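Local coordinates for RedY-like protein (Hahella chejuensis, PDB 2JDJ), which probably takes part in the biosynthesis of the red pigment prodigiosin, as a small dimeric protein of the dimeric alpha-beta barrel clan, at residues W22-L34 and T73-M86. Residues are numbered along the deposited sequence; the frame is centred on the assembly and turned at random.
Sequences WVQNVDYATCPDL and TSTFAGLVQAFSRM. With IPA (isopropyl alcohol), chain F.
Trp-22 packs against helix 74-86 as a knob in the hole formed by Leu-79, Ala-82, Phe-83 and Met-86, a compact example of how two nearly antiparallel helices (160°) interlock. With CG anti to the backbone N (chi1 173°), the indole reaches across to that helix; CE of selenomethionine Met-86 stands 3.8 Å above the indole plane, out toward the rim, and CB of Asp-27 lies on the other side. NE1 donates in the ring plane to a water at 2.9 Å, which in turn donates to Gly-78 O and so bridges the helices. Cut back to alanine, this position would probably leave a gap among those four side chains and the water without its indole donor. A pi-type turn follows, in which Trp-22 O accepts from the backbone N of both Val-26 and Asp-27. Asp-27 OD1 accepts from O2 of an isopropanol, probably from the crystallisation liquor, at 2.6 Å. Leu-79 is the reciprocal knob, meeting Thr-30 tip to tip; Thr-30 OG1 donates to Val-26 O at 2.6 Å, while its CG2 presses tightly on Thr-75 CG2 (3.3 Å). Leu-34 closes the row, CD2 against Thr-75 and CD1 at the edge of the Phe-76 ring. The helix pair packs beside the four-stranded antiparallel sheet of this dimeric alpha-beta barrel fold, Asp-27 and Cys-31 touching Phe-40 of strand 37-44, and Tyr-28 OH hydrogen-bonds to Leu-98 O of the second subunit.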
ATOM      1  N   TRP A  22       8.328   6.704  17.190  1.00 22.82           N
ATOM      2  CA  TRP A  22       9.487   6.590  16.314  1.00 22.96           C
ATOM      3  C   TRP A  22       9.071   6.744  14.861  1.00 23.39           C
ATOM      4  O   TRP A  22       9.671   7.528  14.114  1.00 23.54           O
ATOM      5  CB  TRP A  22      10.232   5.273  16.542  1.00 22.78           C
ATOM      6  CG  TRP A  22      11.332   5.047  15.540  1.00 23.36           C
ATOM      7  CD1 TRP A  22      12.617   5.527  15.596  1.00 23.07           C
ATOM      8  CD2 TRP A  22      11.235   4.303  14.314  1.00 24.01           C
ATOM      9  NE1 TRP A  22      13.326   5.125  14.476  1.00 24.85           N
ATOM     10  CE2 TRP A  22      12.503   4.370  13.677  1.00 25.02           C
ATOM     11  CE3 TRP A  22      10.199   3.590  13.689  1.00 23.27           C
ATOM     12  CZ2 TRP A  22      12.757   3.746  12.436  1.00 24.60           C
ATOM     13  CZ3 TRP A  22      10.454   2.973  12.462  1.00 23.44           C
ATOM     14  CH2 TRP A  22      11.724   3.055  11.851  1.00 22.22           C
ATOM     15  N   VAL A  23       8.022   6.033  14.455  1.00 23.21           N
ATOM     16  CA  VAL A  23       7.534   6.177  13.079  1.00 23.28           C
ATOM     17  C   VAL A  23       7.218   7.646  12.764  1.00 23.86           C
ATOM     18  O   VAL A  23       7.740   8.208  11.810  1.00 23.94           O
ATOM     19  CB  VAL A  23       6.300   5.285  12.791  1.00 22.74           C
ATOM     20  CG1 VAL A  23       5.617   5.709  11.490  1.00 21.80           C
ATOM     21  CG2 VAL A  23       6.714   3.827  12.748  1.00 21.95           C
ATOM     22  N   GLN A  24       6.365   8.267  13.565  1.00 25.03           N
ATOM     23  CA  GLN A  24       5.898   9.624  13.238  1.00 26.16           C
ATOM     24  C   GLN A  24       6.945  10.726  13.358  1.00 25.79           C
ATOM     25  O   GLN A  24       6.911  11.692  12.618  1.00 26.83           O
ATOM     26  CB  GLN A  24       4.679   9.972  14.076  1.00 26.79           C
ATOM     27  CG  GLN A  24       3.431   9.262  13.594  1.00 29.59           C
ATOM     28  CD  GLN A  24       2.213   9.595  14.439  1.00 34.14           C
ATOM     29  OE1 GLN A  24       1.528   8.699  14.942  1.00 36.54           O
ATOM     30  NE2 GLN A  24       1.947  10.881  14.605  1.00 34.83           N
ATOM     31  N   ASN A  25       7.882  10.584  14.279  1.00 26.07           N
ATOM     32  CA  ASN A  25       8.812  11.678  14.572  1.00 25.54           C
ATOM     33  C   ASN A  25      10.248  11.410  14.167  1.00 26.10           C
ATOM     34  O   ASN A  25      11.097  12.304  14.238  1.00 26.23           O
ATOM     35  CB  ASN A  25       8.714  12.036  16.052  1.00 25.56           C
ATOM     36  CG  ASN A  25       7.315  12.431  16.447  1.00 26.17           C
ATOM     37  OD1 ASN A  25       6.901  13.560  16.225  1.00 28.31           O
ATOM     38  ND2 ASN A  25       6.559  11.486  17.008  1.00 24.53           N
ATOM     39  N   VAL A  26      10.536  10.177  13.751  1.00 25.46           N
ATOM     40  CA  VAL A  26      11.881   9.832  13.325  1.00 25.37           C
ATOM     41  C   VAL A  26      11.836   9.249  11.912  1.00 26.01           C
ATOM     42  O   VAL A  26      12.530   9.731  11.003  1.00 25.70           O
ATOM     43  CB  VAL A  26      12.577   8.876  14.308  1.00 25.18           C
ATOM     44  CG1 VAL A  26      14.029   8.673  13.917  1.00 25.31           C
ATOM     45  CG2 VAL A  26      12.524   9.433  15.741  1.00 24.89           C
ATOM     46  N   ASP A  27      11.016   8.218  11.724  1.00 25.82           N
ATOM     47  CA  ASP A  27      10.958   7.543  10.429  1.00 26.23           C
ATOM     48  C   ASP A  27      10.435   8.501   9.354  1.00 25.65           C
ATOM     49  O   ASP A  27      11.111   8.728   8.354  1.00 25.54           O
ATOM     50  CB  ASP A  27      10.117   6.262  10.541  1.00 26.01           C
ATOM     51  CG  ASP A  27      10.399   5.254   9.433  1.00 26.97           C
ATOM     52  OD1 ASP A  27      11.383   5.376   8.658  1.00 27.50           O
ATOM     53  OD2 ASP A  27       9.608   4.299   9.355  1.00 26.97           O
ATOM     54  N   TYR A  28       9.263   9.099   9.580  1.00 25.61           N
ATOM     55  CA  TYR A  28       8.699  10.064   8.627  1.00 25.76           C
ATOM     56  C   TYR A  28       9.641  11.251   8.462  1.00 26.19           C
ATOM     57  O   TYR A  28       9.802  11.758   7.369  1.00 26.16           O
ATOM     58  CB  TYR A  28       7.350  10.639   9.078  1.00 25.13           C
ATOM     59  CG  TYR A  28       6.145   9.720   9.056  1.00 24.79           C
ATOM     60  CD1 TYR A  28       6.165   8.486   8.383  1.00 24.09           C
ATOM     61  CD2 TYR A  28       4.970  10.104   9.690  1.00 22.05           C
ATOM     62  CE1 TYR A  28       5.037   7.652   8.363  1.00 23.84           C
ATOM     63  CE2 TYR A  28       3.847   9.286   9.679  1.00 23.99           C
ATOM     64  CZ  TYR A  28       3.888   8.056   9.014  1.00 23.12           C
ATOM     65  OH  TYR A  28       2.772   7.255   9.005  1.00 22.96           O
ATOM     66  N   ALA A  29      10.244  11.689   9.567  1.00 27.32           N
ATOM     67  CA  ALA A  29      11.059  12.900   9.570  1.00 28.18           C
ATOM     68  C   ALA A  29      12.351  12.732   8.770  1.00 29.08           C
ATOM     69  O   ALA A  29      12.979  13.724   8.402  1.00 29.56           O
ATOM     70  CB  ALA A  29      11.368  13.323  11.012  1.00 28.13           C
ATOM     71  N   THR A  30      12.742  11.483   8.498  1.00 29.96           N
ATOM     72  CA  THR A  30      14.001  11.184   7.799  1.00 30.50           C
ATOM     73  C   THR A  30      13.803  11.038   6.289  1.00 31.15           C
ATOM     74  O   THR A  30      14.769  11.045   5.521  1.00 31.49           O
ATOM     75  CB  THR A  30      14.662   9.912   8.371  1.00 31.00           C
ATOM     76  OG1 THR A  30      14.793  10.036   9.788  1.00 30.34           O
ATOM     77  CG2 THR A  30      16.039   9.674   7.781  1.00 30.18           C
ATOM     78  N   CYS A  31      12.550  10.901   5.868  1.00 31.31           N
ATOM     79  CA  CYS A  31      12.215  10.713   4.459  1.00 31.86           C
ATOM     80  C   CYS A  31      12.672  11.821   3.487  1.00 32.22           C
ATOM     81  O   CYS A  31      12.951  11.518   2.318  1.00 32.45           O
ATOM     82  CB  CYS A  31      10.717  10.430   4.302  1.00 31.62           C
ATOM     83  SG  CYS A  31      10.265   8.714   4.767  1.00 31.48           S
ATOM     84  N   PRO A  32      12.712  13.100   3.941  1.00 32.52           N
ATOM     85  CA  PRO A  32      13.317  14.129   3.091  1.00 32.71           C
ATOM     86  C   PRO A  32      14.777  13.840   2.707  1.00 33.17           C
ATOM     87  O   PRO A  32      15.238  14.359   1.698  1.00 33.79           O
ATOM     88  CB  PRO A  32      13.235  15.396   3.961  1.00 32.94           C
ATOM     89  CG  PRO A  32      12.115  15.151   4.895  1.00 32.56           C
ATOM     90  CD  PRO A  32      12.189  13.684   5.194  1.00 32.17           C
ATOM     91  N   ASP A  33      15.486  13.033   3.500  1.00 33.50           N
ATOM     92  CA  ASP A  33      16.899  12.708   3.246  1.00 33.85           C
ATOM     93  C   ASP A  33      17.080  11.472   2.369  1.00 33.36           C
ATOM     94  O   ASP A  33      18.210  11.073   2.083  1.00 33.83           O
ATOM     95  CB  ASP A  33      17.661  12.485   4.558  1.00 34.31           C
ATOM     96  CG  ASP A  33      17.829  13.757   5.376  1.00 36.95           C
ATOM     97  OD1 ASP A  33      17.584  14.859   4.838  1.00 37.83           O
ATOM     98  OD2 ASP A  33      18.213  13.646   6.573  1.00 40.03           O
ATOM     99  N   LEU A  34      15.976  10.858   1.960  1.00 33.01           N
ATOM    100  CA  LEU A  34      16.017   9.694   1.079  1.00 32.13           C
ATOM    101  C   LEU A  34      15.402  10.103  -0.248  1.00 32.03           C
ATOM    102  O   LEU A  34      14.182  10.092  -0.401  1.00 32.12           O
ATOM    103  CB  LEU A  34      15.274   8.513   1.705  1.00 32.17           C
ATOM    104  CG  LEU A  34      15.703   8.063   3.105  1.00 32.21           C
ATOM    105  CD1 LEU A  34      14.698   7.049   3.678  1.00 32.80           C
ATOM    106  CD2 LEU A  34      17.120   7.492   3.124  1.00 32.81           C
ATOM    107  N   THR A  73      22.868   4.054   2.233  1.00 43.41           N
ATOM    108  CA  THR A  73      23.302   5.251   2.950  1.00 42.35           C
ATOM    109  C   THR A  73      23.295   4.988   4.456  1.00 41.92           C
ATOM    110  O   THR A  73      22.629   4.072   4.930  1.00 41.83           O
ATOM    111  CB  THR A  73      22.399   6.468   2.654  1.00 42.19           C
ATOM    112  OG1 THR A  73      21.066   6.213   3.125  1.00 41.12           O
ATOM    113  CG2 THR A  73      22.378   6.798   1.164  1.00 42.95           C
ATOM    114  N   SER A  74      24.033   5.792   5.209  1.00 41.36           N
ATOM    115  CA  SER A  74      24.036   5.687   6.667  1.00 40.94           C
ATOM    116  C   SER A  74      22.761   6.301   7.264  1.00 40.27           C
ATOM    117  O   SER A  74      22.431   6.056   8.424  1.00 40.41           O
ATOM    118  CB  SER A  74      25.270   6.377   7.254  1.00 41.30           C
ATOM    119  OG  SER A  74      25.240   7.767   6.962  1.00 42.24           O
ATOM    120  N   THR A  75      22.077   7.129   6.476  1.00 39.28           N
ATOM    121  CA  THR A  75      20.759   7.647   6.833  1.00 38.52           C
ATOM    122  C   THR A  75      19.799   6.463   7.048  1.00 37.79           C
ATOM    123  O   THR A  75      19.118   6.381   8.076  1.00 37.77           O
ATOM    124  CB  THR A  75      20.206   8.565   5.724  1.00 38.79           C
ATOM    125  OG1 THR A  75      21.140   9.623   5.448  1.00 39.42           O
ATOM    126  CG2 THR A  75      18.849   9.163   6.121  1.00 38.47           C
ATOM    127  N   PHE A  76      19.775   5.549   6.082  1.00 36.06           N
ATOM    128  CA  PHE A  76      18.937   4.361   6.158  1.00 35.28           C
ATOM    129  C   PHE A  76      19.384   3.407   7.256  1.00 34.48           C
ATOM    130  O   PHE A  76      18.556   2.868   7.983  1.00 34.58           O
ATOM    131  CB  PHE A  76      18.878   3.652   4.803  1.00 34.99           C
ATOM    132  CG  PHE A  76      17.778   2.623   4.703  1.00 35.62           C
ATOM    133  CD1 PHE A  76      16.467   3.009   4.421  1.00 34.29           C
ATOM    134  CD2 PHE A  76      18.053   1.279   4.887  1.00 34.27           C
ATOM    135  CE1 PHE A  76      15.462   2.077   4.337  1.00 34.64           C
ATOM    136  CE2 PHE A  76      17.047   0.336   4.792  1.00 35.57           C
ATOM    137  CZ  PHE A  76      15.750   0.734   4.525  1.00 34.65           C
ATOM    138  N   ALA A  77      20.688   3.208   7.396  1.00 33.85           N
ATOM    139  CA  ALA A  77      21.215   2.284   8.401  1.00 33.18           C
ATOM    140  C   ALA A  77      20.761   2.672   9.799  1.00 32.85           C
ATOM    141  O   ALA A  77      20.555   1.808  10.662  1.00 32.97           O
ATOM    142  CB  ALA A  77      22.748   2.211   8.325  1.00 33.72           C
ATOM    143  N   GLY A  78      20.611   3.975  10.019  1.00 31.89           N
ATOM    144  CA  GLY A  78      20.149   4.498  11.302  1.00 31.16           C
ATOM    145  C   GLY A  78      18.684   4.189  11.576  1.00 30.27           C
ATOM    146  O   GLY A  78      18.287   3.936  12.715  1.00 29.75           O
ATOM    147  N   LEU A  79      17.874   4.223  10.524  1.00 29.73           N
ATOM    148  CA  LEU A  79      16.482   3.801  10.616  1.00 28.71           C
ATOM    149  C   LEU A  79      16.360   2.305  10.922  1.00 28.84           C
ATOM    150  O   LEU A  79      15.693   1.922  11.882  1.00 28.77           O
ATOM    151  CB  LEU A  79      15.735   4.155   9.325  1.00 28.56           C
ATOM    152  CG  LEU A  79      15.585   5.637   8.966  1.00 27.31           C
ATOM    153  CD1 LEU A  79      14.868   5.751   7.622  1.00 26.63           C
ATOM    154  CD2 LEU A  79      14.833   6.411  10.065  1.00 26.71           C
ATOM    155  N   VAL A  80      17.008   1.464  10.112  1.00 28.89           N
ATOM    156  CA  VAL A  80      17.054   0.001  10.352  1.00 28.69           C
ATOM    157  C   VAL A  80      17.482  -0.389  11.779  1.00 28.39           C
ATOM    158  O   VAL A  80      16.856  -1.254  12.406  1.00 27.75           O
ATOM    159  CB  VAL A  80      17.932  -0.727   9.315  1.00 28.72           C
ATOM    160  CG1 VAL A  80      18.049  -2.209   9.656  1.00 29.65           C
ATOM    161  CG2 VAL A  80      17.337  -0.566   7.932  1.00 29.31           C
ATOM    162  N   GLN A  81      18.520   0.260  12.306  1.00 27.97           N
ATOM    163  CA  GLN A  81      19.037  -0.101  13.636  1.00 27.92           C
ATOM    164  C   GLN A  81      17.944   0.027  14.707  1.00 26.91           C
ATOM    165  O   GLN A  81      17.748  -0.873  15.544  1.00 27.27           O
ATOM    166  CB  GLN A  81      20.276   0.763  13.984  1.00 27.79           C
ATOM    167  CG  GLN A  81      21.071   0.314  15.234  1.00 29.68           C
ATOM    168  CD  GLN A  81      22.603   0.555  15.117  0.50 29.80           C
ATOM    169  OE1 GLN A  81      23.414  -0.321  15.464  0.50 32.53           O
ATOM    170  NE2 GLN A  81      22.992   1.732  14.620  0.50 30.65           N
ATOM    171  N   ALA A  82      17.238   1.153  14.668  1.00 25.65           N
ATOM    172  CA  ALA A  82      16.164   1.449  15.619  1.00 24.96           C
ATOM    173  C   ALA A  82      14.981   0.515  15.385  1.00 24.28           C
ATOM    174  O   ALA A  82      14.460  -0.084  16.325  1.00 23.91           O
ATOM    175  CB  ALA A  82      15.724   2.901  15.472  1.00 24.64           C
ATOM    176  N   PHE A  83      14.563   0.415  14.125  1.00 23.94           N
ATOM    177  CA  PHE A  83      13.451  -0.452  13.725  1.00 23.59           C
ATOM    178  C   PHE A  83      13.624  -1.877  14.246  1.00 24.23           C
ATOM    179  O   PHE A  83      12.706  -2.468  14.840  1.00 23.78           O
ATOM    180  CB  PHE A  83      13.317  -0.444  12.201  1.00 23.08           C
ATOM    181  CG  PHE A  83      12.256  -1.378  11.683  1.00 23.41           C
ATOM    182  CD1 PHE A  83      10.932  -0.937  11.548  1.00 23.27           C
ATOM    183  CD2 PHE A  83      12.573  -2.684  11.311  1.00 22.05           C
ATOM    184  CE1 PHE A  83       9.951  -1.794  11.060  1.00 22.28           C
ATOM    185  CE2 PHE A  83      11.594  -3.538  10.825  1.00 20.30           C
ATOM    186  CZ  PHE A  83      10.290  -3.093  10.707  1.00 20.77           C
ATOM    187  N   SER A  84      14.833  -2.407  14.051  1.00 25.35           N
ATOM    188  CA  SER A  84      15.171  -3.782  14.396  1.00 26.10           C
ATOM    189  C   SER A  84      15.174  -4.127  15.889  1.00 25.64           C
ATOM    190  O   SER A  84      15.204  -5.313  16.247  1.00 25.49           O
ATOM    191  CB  SER A  84      16.509  -4.134  13.759  1.00 26.84           C
ATOM    192  OG  SER A  84      16.308  -4.386  12.374  1.00 30.95           O
ATOM    193  N   ARG A  85      15.161  -3.112  16.757  1.00 25.32           N
ATOM    194  CA  ARG A  85      15.045  -3.337  18.207  1.00 24.48           C
ATOM    195  C   ARG A  85      13.599  -3.638  18.601  1.00 23.92           C
ATOM    196  O   ARG A  85      13.351  -4.199  19.661  1.00 22.24           O
ATOM    197  CB  ARG A  85      15.517  -2.109  19.005  1.00 25.43           C
ATOM    198  CG  ARG A  85      16.986  -1.725  18.825  1.00 29.36           C
ATOM    199  CD  ARG A  85      17.939  -2.804  19.271  1.00 33.92           C
ATOM    200  NE  ARG A  85      17.932  -2.988  20.726  0.50 37.49           N
ATOM    201  CZ  ARG A  85      18.585  -2.219  21.595  0.50 38.52           C
ATOM    202  NH1 ARG A  85      19.311  -1.183  21.176  0.50 39.33           N
ATOM    203  NH2 ARG A  85      18.511  -2.489  22.893  0.50 38.59           N
HETATM  204  N   MSE A  86      12.651  -3.280  17.729  1.00 23.22           N
HETATM  205  CA  MSE A  86      11.220  -3.354  18.062  1.00 24.76           C
HETATM  206  C   MSE A  86      10.396  -4.271  17.162  1.00 23.11           C
HETATM  207  O   MSE A  86       9.354  -4.762  17.587  1.00 22.56           O
HETATM  208  CB  MSE A  86      10.579  -1.974  17.979  1.00 23.54           C
HETATM  209  CG  MSE A  86      11.023  -0.967  19.019  1.00 26.07           C
HETATM  210 SE   MSE A  86      10.246   0.769  18.551  0.80 31.97          SE
HETATM  211  CE  MSE A  86      11.058   1.112  16.840  1.00 28.02           C
TER
HETATM  212  C1  IPA F1109      11.591   5.526   4.707  1.00 36.98           C
HETATM  213  C2  IPA F1109      11.976   4.122   5.146  1.00 37.82           C
HETATM  214  C3  IPA F1109      11.278   3.098   4.267  1.00 37.38           C
HETATM  215  O2  IPA F1109      11.581   3.938   6.483  1.00 38.01           O
HETATM  216  O   HOH W   1      16.139   5.812  14.035  1.00 28.70           O